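Local coordinates for DNA mismatch repair protein MutS (Thermus aquaticus, PDB 1EWQ), which recognises and binds mismatched DNA in the first step of mismatch repair and has a weak ATPase activity, at residues G447-V452 with R473-L478; E424-E429 with T437-Y442; T433-L438 with R454-R459. One frame throughout, in Å; residues are numbered along the deposited sequence.

Contact 1: residues G447-V452 with R473-L478. With nucleotides of chain A.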
# COMPACT_ATOMS: atom_id res chain seq x y z
N GLY C 447 11.61 -23.87 -42.63
CA GLY C 447 12.16 -25.20 -42.40
C GLY C 447 13.63 -25.26 -42.74
O GLY C 447 14.34 -24.26 -42.62
N TYR C 448 14.12 -26.43 -43.15
CA TYR C 448 15.54 -26.57 -43.50
C TYR C 448 15.82 -26.00 -44.89
O TYR C 448 14.98 -26.08 -45.77
CB TYR C 448 15.96 -28.03 -43.45
CG TYR C 448 16.00 -28.57 -42.04
CD1 TYR C 448 14.84 -29.01 -41.40
CD2 TYR C 448 17.19 -28.60 -41.32
CE1 TYR C 448 14.86 -29.44 -40.08
CE2 TYR C 448 17.23 -29.03 -39.99
CZ TYR C 448 16.06 -29.45 -39.39
OH TYR C 448 16.10 -29.89 -38.08
N TYR C 449 17.01 -25.45 -45.08
CA TYR C 449 17.34 -24.85 -46.37
C TYR C 449 18.84 -24.74 -46.64
O TYR C 449 19.66 -24.91 -45.74
CB TYR C 449 16.73 -23.44 -46.45
CG TYR C 449 17.22 -22.52 -45.36
CD1 TYR C 449 18.53 -22.03 -45.35
CD2 TYR C 449 16.38 -22.17 -44.29
CE1 TYR C 449 19.01 -21.21 -44.31
CE2 TYR C 449 16.85 -21.36 -43.25
CZ TYR C 449 18.16 -20.89 -43.26
OH TYR C 449 18.61 -20.12 -42.21
N LEU C 450 19.16 -24.44 -47.89
CA LEU C 450 20.54 -24.25 -48.35
C LEU C 450 20.63 -22.74 -48.55
O LEU C 450 19.74 -22.13 -49.15
CB LEU C 450 20.76 -24.97 -49.69
CG LEU C 450 20.70 -26.49 -49.65
CD1 LEU C 450 20.29 -27.03 -51.01
CD2 LEU C 450 22.06 -27.04 -49.22
N GLU C 451 21.71 -22.14 -48.06
CA GLU C 451 21.88 -20.70 -48.15
C GLU C 451 23.16 -20.31 -48.88
O GLU C 451 24.25 -20.79 -48.56
CB GLU C 451 21.88 -20.10 -46.74
CG GLU C 451 21.93 -18.58 -46.68
CD GLU C 451 22.08 -18.05 -45.26
OE1 GLU C 451 23.22 -18.01 -44.75
OE2 GLU C 451 21.05 -17.70 -44.64
N VAL C 452 23.02 -19.43 -49.87
CA VAL C 452 24.14 -18.93 -50.67
C VAL C 452 24.07 -17.41 -50.68
O VAL C 452 22.99 -16.83 -50.75
CB VAL C 452 24.07 -19.44 -52.13
CG1 VAL C 452 25.16 -18.78 -52.97
CG2 VAL C 452 24.24 -20.96 -52.18
N ARG C 473 21.16 -12.57 -49.53
CA ARG C 473 21.28 -14.02 -49.42
C ARG C 473 20.02 -14.60 -50.01
O ARG C 473 18.98 -13.94 -50.05
CB ARG C 473 21.43 -14.46 -47.96
CG ARG C 473 22.79 -14.13 -47.36
CD ARG C 473 22.79 -14.41 -45.88
NE ARG C 473 21.83 -13.55 -45.18
CZ ARG C 473 21.40 -13.76 -43.94
NH1 ARG C 473 21.85 -14.81 -43.24
NH2 ARG C 473 20.53 -12.92 -43.39
N GLN C 474 20.13 -15.84 -50.47
CA GLN C 474 18.99 -16.54 -51.05
C GLN C 474 19.02 -17.96 -50.53
O GLN C 474 20.09 -18.57 -50.42
CB GLN C 474 19.09 -16.53 -52.57
CG GLN C 474 18.01 -17.34 -53.29
CD GLN C 474 16.60 -16.78 -53.10
OE1 GLN C 474 16.37 -15.57 -53.26
NE2 GLN C 474 15.65 -17.66 -52.79
N ARG C 475 17.84 -18.48 -50.21
CA ARG C 475 17.74 -19.83 -49.70
C ARG C 475 16.95 -20.72 -50.66
O ARG C 475 15.97 -20.28 -51.27
CB ARG C 475 17.12 -19.81 -48.30
CG ARG C 475 18.02 -19.07 -47.32
CD ARG C 475 17.32 -18.68 -46.03
NE ARG C 475 18.26 -18.01 -45.13
CZ ARG C 475 17.91 -17.35 -44.03
NH1 ARG C 475 16.64 -17.25 -43.68
NH2 ARG C 475 18.84 -16.77 -43.29
N TYR C 476 17.40 -21.96 -50.79
CA TYR C 476 16.78 -22.91 -51.69
C TYR C 476 16.46 -24.23 -51.01
O TYR C 476 16.70 -24.42 -49.82
CB TYR C 476 17.69 -23.20 -52.88
CG TYR C 476 18.33 -21.98 -53.50
CD1 TYR C 476 19.44 -21.37 -52.89
CD2 TYR C 476 17.86 -21.44 -54.70
CE1 TYR C 476 20.06 -20.27 -53.46
CE2 TYR C 476 18.47 -20.33 -55.28
CZ TYR C 476 19.57 -19.75 -54.66
OH TYR C 476 20.19 -18.66 -55.21
N THR C 477 15.95 -25.15 -51.82
CA THR C 477 15.58 -26.46 -51.35
C THR C 477 15.90 -27.52 -52.39
O THR C 477 15.90 -27.25 -53.59
CB THR C 477 14.07 -26.51 -51.03
OG1 THR C 477 13.85 -25.98 -49.71
CG2 THR C 477 13.53 -27.91 -51.12
N LEU C 478 16.22 -28.71 -51.91
CA LEU C 478 16.48 -29.85 -52.77
C LEU C 478 15.41 -30.86 -52.37
O LEU C 478 14.94 -30.85 -51.23
CB LEU C 478 17.88 -30.44 -52.52
CG LEU C 478 19.11 -29.68 -53.03
CD1 LEU C 478 20.35 -30.53 -52.80
CD2 LEU C 478 18.97 -29.38 -54.52
P DT A 19 16.44 -15.16 -40.91
OP1 DT A 19 15.55 -15.71 -41.97
OP2 DT A 19 17.70 -15.85 -40.54
O5' DT A 19 16.81 -13.68 -41.34
C5' DT A 19 16.71 -12.64 -40.41
C4' DT A 19 16.44 -11.34 -41.12
O4' DT A 19 16.35 -10.32 -40.11
C3' DT A 19 17.57 -10.92 -42.05
O3' DT A 19 17.05 -10.21 -43.17
C2' DT A 19 18.47 -10.08 -41.16
C1' DT A 19 17.53 -9.54 -40.09
N1 DT A 19 18.08 -9.64 -38.72
C2 DT A 19 17.89 -8.58 -37.88
O2 DT A 19 17.31 -7.56 -38.21
N3 DT A 19 18.40 -8.76 -36.61
C4 DT A 19 19.07 -9.87 -36.14
O4 DT A 19 19.48 -9.89 -34.98
C5 DT A 19 19.24 -10.95 -37.09
C7 DT A 19 19.94 -12.20 -36.67
C6 DT A 19 18.74 -10.78 -38.32
P DC A 20 18.03 -9.76 -44.36
OP1 DC A 20 17.18 -9.62 -45.58
OP2 DC A 20 19.23 -10.63 -44.40
O5' DC A 20 18.49 -8.30 -43.91
C5' DC A 20 17.50 -7.32 -43.61
C4' DC A 20 18.16 -6.08 -43.06
O4' DC A 20 18.50 -6.25 -41.66
C3' DC A 20 19.46 -5.70 -43.77
O3' DC A 20 19.46 -4.32 -44.07
C2' DC A 20 20.55 -6.01 -42.75
C1' DC A 20 19.82 -5.80 -41.43
N1 DC A 20 20.37 -6.55 -40.30
C2 DC A 20 20.36 -5.95 -39.02
O2 DC A 20 19.88 -4.81 -38.90
N3 DC A 20 20.87 -6.64 -37.97
C4 DC A 20 21.37 -7.87 -38.15
N4 DC A 20 21.86 -8.51 -37.08
C5 DC A 20 21.39 -8.49 -39.43
C6 DC A 20 20.89 -7.80 -40.46
O HOH W 1 23.82 -16.87 -42.60
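Arg475 crosses obliquely over one face of the Tyr449 ring and ends against the carboxylate of Glu451, and these three side chains share one face of an antiparallel strand pair. Arg475 CD sits squarely over the ring, 3.5 Å from the centroid of Tyr449, a CH-pi contact. Farther out the guanidinium stays almost parallel to the ring, planes 12° apart, with Tyr449 OH over its centre. Beyond its first torsion the chain of Arg475 runs extended to NE, which carries the charged end out over the hydroxyl of Tyr449. Glu451 runs beside it in the same direction, its CG anti to the backbone N (chi1 -175°). The carboxylate and guanidinium are nearly coplanar, and NE and NH2 of Arg475 both reach the single oxygen OE2 of Glu451, each at 2.8 Å. Arg473 meets that carboxylate differently: the planes stand 61° apart, and NH1 of Arg473 lies 3.3 Å from OE2 of Glu451 as a charge pair without a directed N-H. A water accepts weakly from Arg473 NH1 and donates to Glu451 OE1. On the other face, Leu450 CD1 packs against Leu478 CG and Val452 rests at the edge of the Tyr476 ring. Paired backbone bonds, Leu450 with Tyr476 and Val452 with Gln474, set the register. Both arginines then turn to the DNA backbone of chain A: Arg475 NH1 and NH2 bond to OP1 and OP2 of DT19, and Arg473 NH2 gives a 2.8 Å bond to OP2 of DC20. These hydrogen bonds all end on phosphate oxygens, consistent with binding independent of base sequence. Glu451, the DT19 phosphate and the Tyr449 ring together hold the Arg475 guanidinium in one orientation, and Glu451 probably tempers the local positive charge.

Contact 2: residues E424-E429 with T437-Y442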
# COMPACT_ATOMS: atom_id res chain seq x y z
N GLU C 424 25.77 -33.01 -42.83
CA GLU C 424 26.52 -33.67 -43.90
C GLU C 424 26.14 -33.06 -45.24
O GLU C 424 26.98 -32.93 -46.13
CB GLU C 424 26.21 -35.17 -43.92
CG GLU C 424 26.90 -35.95 -42.82
CD GLU C 424 26.14 -37.21 -42.44
OE1 GLU C 424 25.50 -37.83 -43.33
OE2 GLU C 424 26.19 -37.60 -41.25
N LEU C 425 24.87 -32.70 -45.39
CA LEU C 425 24.40 -32.10 -46.63
C LEU C 425 25.16 -30.80 -46.91
O LEU C 425 25.58 -30.55 -48.04
CB LEU C 425 22.90 -31.83 -46.56
CG LEU C 425 22.23 -31.42 -47.87
CD1 LEU C 425 22.23 -32.62 -48.80
CD2 LEU C 425 20.80 -30.94 -47.61
N GLU C 426 25.32 -29.97 -45.89
CA GLU C 426 26.02 -28.70 -46.06
C GLU C 426 27.41 -28.93 -46.63
O GLU C 426 27.87 -28.16 -47.47
CB GLU C 426 26.15 -27.96 -44.72
CG GLU C 426 26.72 -26.55 -44.89
CD GLU C 426 26.92 -25.82 -43.57
OE1 GLU C 426 27.91 -26.11 -42.87
OE2 GLU C 426 26.08 -24.96 -43.24
N GLU C 427 28.06 -29.99 -46.17
CA GLU C 427 29.41 -30.32 -46.62
C GLU C 427 29.42 -30.91 -48.03
O GLU C 427 30.32 -30.62 -48.82
CB GLU C 427 30.07 -31.28 -45.63
CG GLU C 427 31.56 -31.36 -45.82
CD GLU C 427 32.20 -29.97 -45.92
OE1 GLU C 427 32.18 -29.23 -44.91
OE2 GLU C 427 32.70 -29.63 -47.02
N ARG C 428 28.42 -31.73 -48.35
CA ARG C 428 28.33 -32.32 -49.67
C ARG C 428 28.15 -31.22 -50.72
O ARG C 428 28.87 -31.17 -51.72
CB ARG C 428 27.14 -33.28 -49.76
CG ARG C 428 27.07 -34.03 -51.08
CD ARG C 428 25.76 -34.77 -51.27
NE ARG C 428 24.67 -33.85 -51.62
CZ ARG C 428 23.40 -34.22 -51.75
NH1 ARG C 428 23.04 -35.48 -51.56
NH2 ARG C 428 22.47 -33.31 -52.07
N GLU C 429 27.19 -30.33 -50.47
CA GLU C 429 26.91 -29.25 -51.40
C GLU C 429 28.01 -28.20 -51.56
O GLU C 429 28.16 -27.63 -52.64
CB GLU C 429 25.58 -28.58 -51.03
CG GLU C 429 24.38 -29.45 -51.34
CD GLU C 429 24.36 -29.92 -52.79
OE1 GLU C 429 24.24 -29.07 -53.70
OE2 GLU C 429 24.48 -31.14 -53.02
N THR C 437 31.21 -20.73 -48.68
CA THR C 437 30.34 -20.22 -47.62
C THR C 437 28.90 -20.74 -47.65
O THR C 437 28.05 -20.24 -46.91
CB THR C 437 30.31 -18.68 -47.63
OG1 THR C 437 29.97 -18.22 -48.95
CG2 THR C 437 31.66 -18.12 -47.22
N LEU C 438 28.61 -21.72 -48.50
CA LEU C 438 27.26 -22.27 -48.56
C LEU C 438 26.89 -22.82 -47.19
O LEU C 438 27.75 -23.32 -46.46
CB LEU C 438 27.17 -23.40 -49.60
CG LEU C 438 25.84 -24.14 -49.77
CD1 LEU C 438 25.80 -24.81 -51.12
CD2 LEU C 438 25.65 -25.16 -48.65
N LYS C 439 25.63 -22.71 -46.82
CA LYS C 439 25.20 -23.19 -45.52
C LYS C 439 23.84 -23.85 -45.50
O LYS C 439 22.98 -23.56 -46.33
CB LYS C 439 25.22 -22.04 -44.50
CG LYS C 439 26.60 -21.77 -43.92
CD LYS C 439 26.58 -20.70 -42.83
CE LYS C 439 26.24 -19.33 -43.40
NZ LYS C 439 26.34 -18.26 -42.36
N VAL C 440 23.67 -24.77 -44.56
CA VAL C 440 22.40 -25.44 -44.35
C VAL C 440 21.89 -24.81 -43.05
O VAL C 440 22.51 -24.96 -42.00
CB VAL C 440 22.55 -26.96 -44.14
CG1 VAL C 440 21.27 -27.52 -43.53
CG2 VAL C 440 22.85 -27.64 -45.47
N GLY C 441 20.79 -24.08 -43.13
CA GLY C 441 20.26 -23.44 -41.95
C GLY C 441 18.84 -23.86 -41.69
O GLY C 441 18.30 -24.72 -42.40
N TYR C 442 18.22 -23.24 -40.69
CA TYR C 442 16.85 -23.56 -40.35
C TYR C 442 16.11 -22.45 -39.58
O TYR C 442 16.71 -21.73 -38.79
CB TYR C 442 16.83 -24.85 -39.50
CG TYR C 442 15.47 -25.16 -38.91
CD1 TYR C 442 14.60 -26.03 -39.56
CD2 TYR C 442 15.02 -24.51 -37.76
CE1 TYR C 442 13.31 -26.23 -39.09
CE2 TYR C 442 13.74 -24.70 -37.28
CZ TYR C 442 12.88 -25.56 -37.95
OH TYR C 442 11.59 -25.73 -37.51
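Glu426 reaches from the helix to the start of the strand and takes the backbone N-H of Val440 on OE2, at 2.8 Å from Val440 N. The bond is fairly straight, 160° at the hydrogen, and uses the anti lone pair of the carboxylate oxygen. What puts the oxygen there is an extended chain, with CG anti to the backbone N (chi1 -173°). The same OE2 also lies close to the start of the Lys439 side chain, 3.3 Å from Lys439 CB. Beneath the polar bond the contact is apolar: Val440 CG2 presses on the root of the glutamate, 3.4 Å from Glu426 CB, and also touches Leu425 CB. Leu438 fits along the next turn of the helix, one branch on each residue, with CD1 at 3.8 Å from Glu429 CB and CD2 near Glu426 CG.

In the second shell, Arg430 forms a salt bridge to Glu426 OE1 and donates to Leu438 O, steadying both. Glu429 turns its own carboxylate away from the strand: OE1 bonds to Tyr464 OH, and OE2 is held side-on by NE and NH2 of Arg428.

The contact packs the last turns of helix 406-433 onto strand 439-443, the two running roughly antiparallel at 148°. All this belongs to domain IV of MutS, the insertion in domain III that grips the DNA backbone, about 4 Å away at the nearest atoms. The strand is an outermost one of a four-stranded antiparallel sheet; its neighbour, strand 449-453, supplies Leu450, which packs with Leu438, Val440 and Glu429 between helix and sheet.

Contact 3: residues T433-L438 with R454-R459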
# COMPACT_ATOMS: atom_id res chain seq x y z
N THR C 433 29.04 -27.71 -55.42
CA THR C 433 28.89 -26.38 -55.99
C THR C 433 30.16 -25.54 -55.98
O THR C 433 30.30 -24.63 -56.77
CB THR C 433 27.81 -25.56 -55.24
OG1 THR C 433 28.30 -25.21 -53.94
CG2 THR C 433 26.53 -26.37 -55.10
N GLY C 434 31.07 -25.86 -55.06
CA GLY C 434 32.31 -25.10 -54.97
C GLY C 434 32.10 -23.77 -54.26
O GLY C 434 32.97 -22.90 -54.29
N ILE C 435 30.95 -23.60 -53.61
CA ILE C 435 30.66 -22.37 -52.89
C ILE C 435 31.03 -22.60 -51.42
O ILE C 435 30.25 -23.14 -50.63
CB ILE C 435 29.16 -22.02 -53.00
CG1 ILE C 435 28.74 -22.06 -54.47
CG2 ILE C 435 28.91 -20.64 -52.42
CD1 ILE C 435 27.26 -21.81 -54.70
N PRO C 436 32.25 -22.19 -51.03
CA PRO C 436 32.75 -22.36 -49.66
C PRO C 436 31.84 -21.89 -48.53
O PRO C 436 31.72 -22.59 -47.52
CB PRO C 436 34.09 -21.61 -49.69
CG PRO C 436 33.85 -20.54 -50.71
CD PRO C 436 33.15 -21.31 -51.80
N THR C 437 31.21 -20.73 -48.68
CA THR C 437 30.34 -20.22 -47.62
C THR C 437 28.90 -20.74 -47.65
O THR C 437 28.05 -20.24 -46.91
CB THR C 437 30.31 -18.68 -47.63
OG1 THR C 437 29.97 -18.22 -48.95
CG2 THR C 437 31.66 -18.12 -47.22
N LEU C 438 28.61 -21.72 -48.50
CA LEU C 438 27.26 -22.27 -48.56
C LEU C 438 26.89 -22.82 -47.19
O LEU C 438 27.75 -23.32 -46.46
CB LEU C 438 27.17 -23.40 -49.60
CG LEU C 438 25.84 -24.14 -49.77
CD1 LEU C 438 25.80 -24.81 -51.12
CD2 LEU C 438 25.65 -25.16 -48.65
N ARG C 454 24.96 -13.50 -52.20
CA ARG C 454 24.91 -12.80 -53.48
C ARG C 454 26.07 -13.07 -54.44
O ARG C 454 25.83 -13.36 -55.61
CB ARG C 454 24.77 -11.29 -53.26
CG ARG C 454 24.58 -10.48 -54.54
CD ARG C 454 24.34 -9.01 -54.24
NE ARG C 454 23.03 -8.78 -53.62
CZ ARG C 454 21.87 -8.94 -54.25
NH1 ARG C 454 21.84 -9.33 -55.52
NH2 ARG C 454 20.73 -8.71 -53.61
N PRO C 455 27.32 -13.00 -53.96
CA PRO C 455 28.47 -13.25 -54.84
C PRO C 455 28.48 -14.61 -55.54
O PRO C 455 29.24 -14.81 -56.49
CB PRO C 455 29.67 -13.08 -53.89
CG PRO C 455 29.17 -12.07 -52.91
CD PRO C 455 27.78 -12.58 -52.62
N TYR C 456 27.64 -15.54 -55.09
CA TYR C 456 27.61 -16.84 -55.75
C TYR C 456 26.27 -17.17 -56.40
O TYR C 456 26.06 -18.31 -56.80
CB TYR C 456 27.98 -17.95 -54.77
CG TYR C 456 29.37 -17.81 -54.19
CD1 TYR C 456 29.60 -17.04 -53.04
CD2 TYR C 456 30.47 -18.42 -54.79
CE1 TYR C 456 30.88 -16.89 -52.52
CE2 TYR C 456 31.76 -18.28 -54.28
CZ TYR C 456 31.96 -17.51 -53.15
OH TYR C 456 33.23 -17.34 -52.66
N TYR C 457 25.37 -16.19 -56.51
CA TYR C 457 24.06 -16.44 -57.13
C TYR C 457 24.11 -17.10 -58.52
O TYR C 457 23.31 -17.98 -58.80
CB TYR C 457 23.25 -15.14 -57.23
CG TYR C 457 22.66 -14.64 -55.92
CD1 TYR C 457 22.90 -15.30 -54.72
CD2 TYR C 457 21.87 -13.49 -55.90
CE1 TYR C 457 22.38 -14.83 -53.51
CE2 TYR C 457 21.33 -13.01 -54.70
CZ TYR C 457 21.59 -13.68 -53.51
OH TYR C 457 21.08 -13.18 -52.33
N GLU C 458 25.04 -16.69 -59.38
CA GLU C 458 25.14 -17.26 -60.73
C GLU C 458 25.87 -18.60 -60.68
O GLU C 458 26.12 -19.23 -61.70
CB GLU C 458 25.90 -16.30 -61.67
CG GLU C 458 25.60 -14.82 -61.49
CD GLU C 458 26.25 -13.95 -62.56
OE1 GLU C 458 26.46 -12.74 -62.33
OE2 GLU C 458 26.54 -14.46 -63.66
N ARG C 459 26.20 -19.02 -59.46
CA ARG C 459 26.93 -20.26 -59.23
C ARG C 459 26.00 -21.38 -58.70
O ARG C 459 26.40 -22.54 -58.58
CB ARG C 459 28.03 -19.94 -58.22
CG ARG C 459 29.39 -20.49 -58.54
CD ARG C 459 29.91 -20.12 -59.93
NE ARG C 459 30.86 -21.16 -60.33
CZ ARG C 459 31.32 -21.36 -61.55
NH1 ARG C 459 30.96 -20.57 -62.55
NH2 ARG C 459 32.14 -22.38 -61.79
O HOH W 2 28.18 -24.42 -58.88
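The Tyr456 ring carries Ile435 on one face: CG2 of Ile435 stands 3.7 Å from the ring centroid, 24° off the normal, displaced toward the CB end of the ring, where it comes within 3.4 Å of Tyr456 CG. This is a CH-pi contact made by the gamma methyl branch. Two further side chains cross that of Tyr456 at about a right angle: Pro436 near the hydroxyl end, with CG 3.8 Å from Tyr456 OH, and Thr437, with OG1 3.9 Å from Tyr456 CE1.

The two branches of Ile435 divide the work. CG2, anti to the backbone N, takes the ring, while CG1, beside that N (chi1 -50°), leads CD1 past Tyr456 CB to the backbone of Arg459, where CD1 lies 4.0 Å from Arg459 O. No direct hydrogen bond joins the two segments. One water links them instead, donating to both Thr433 O and Arg459 O, the latter at 2.6 Å from the water oxygen.

Each side is shaped by local bonds. Thr433 OG1 accepts from Ile435 N in an ST turn as the chain leaves the helix through Gly434 with positive phi, and a type I turn follows from Ile435 to Leu438. Across from it, the 3-10 segment 454-459 presents Tyr456 toward that turn.

The contact lies at the surface of domain IV, about 9 Å from the DNA at the nearest atoms, and joins two connections: the one from helix 406-433 to strand 439-443, and the one from strand 449-453 to strand 465-469. Val452 and Thr453 of strand 449-453 touch Ile435 and Thr437 respectively.

From the N terminus, helix 406-433 comes first; contact 2 closes the short loop that turns the chain from it back onto strand 439-443. Contact 3 starts within that loop, shares Thr437 and Leu438 with contact 2, and closes a longer one across strands 439-443 and 449-453. Contact 1 opens between the two segments of contact 3 and closes beyond them on strand 473-477, so contacts 1 and 3 cross, whereas contacts 2 and 1 follow in series. Strand 449-453 pairs with strand 439-443 as well as with strand 473-477, so together the contacts join the helix end, the four-stranded sheet and its surface loops.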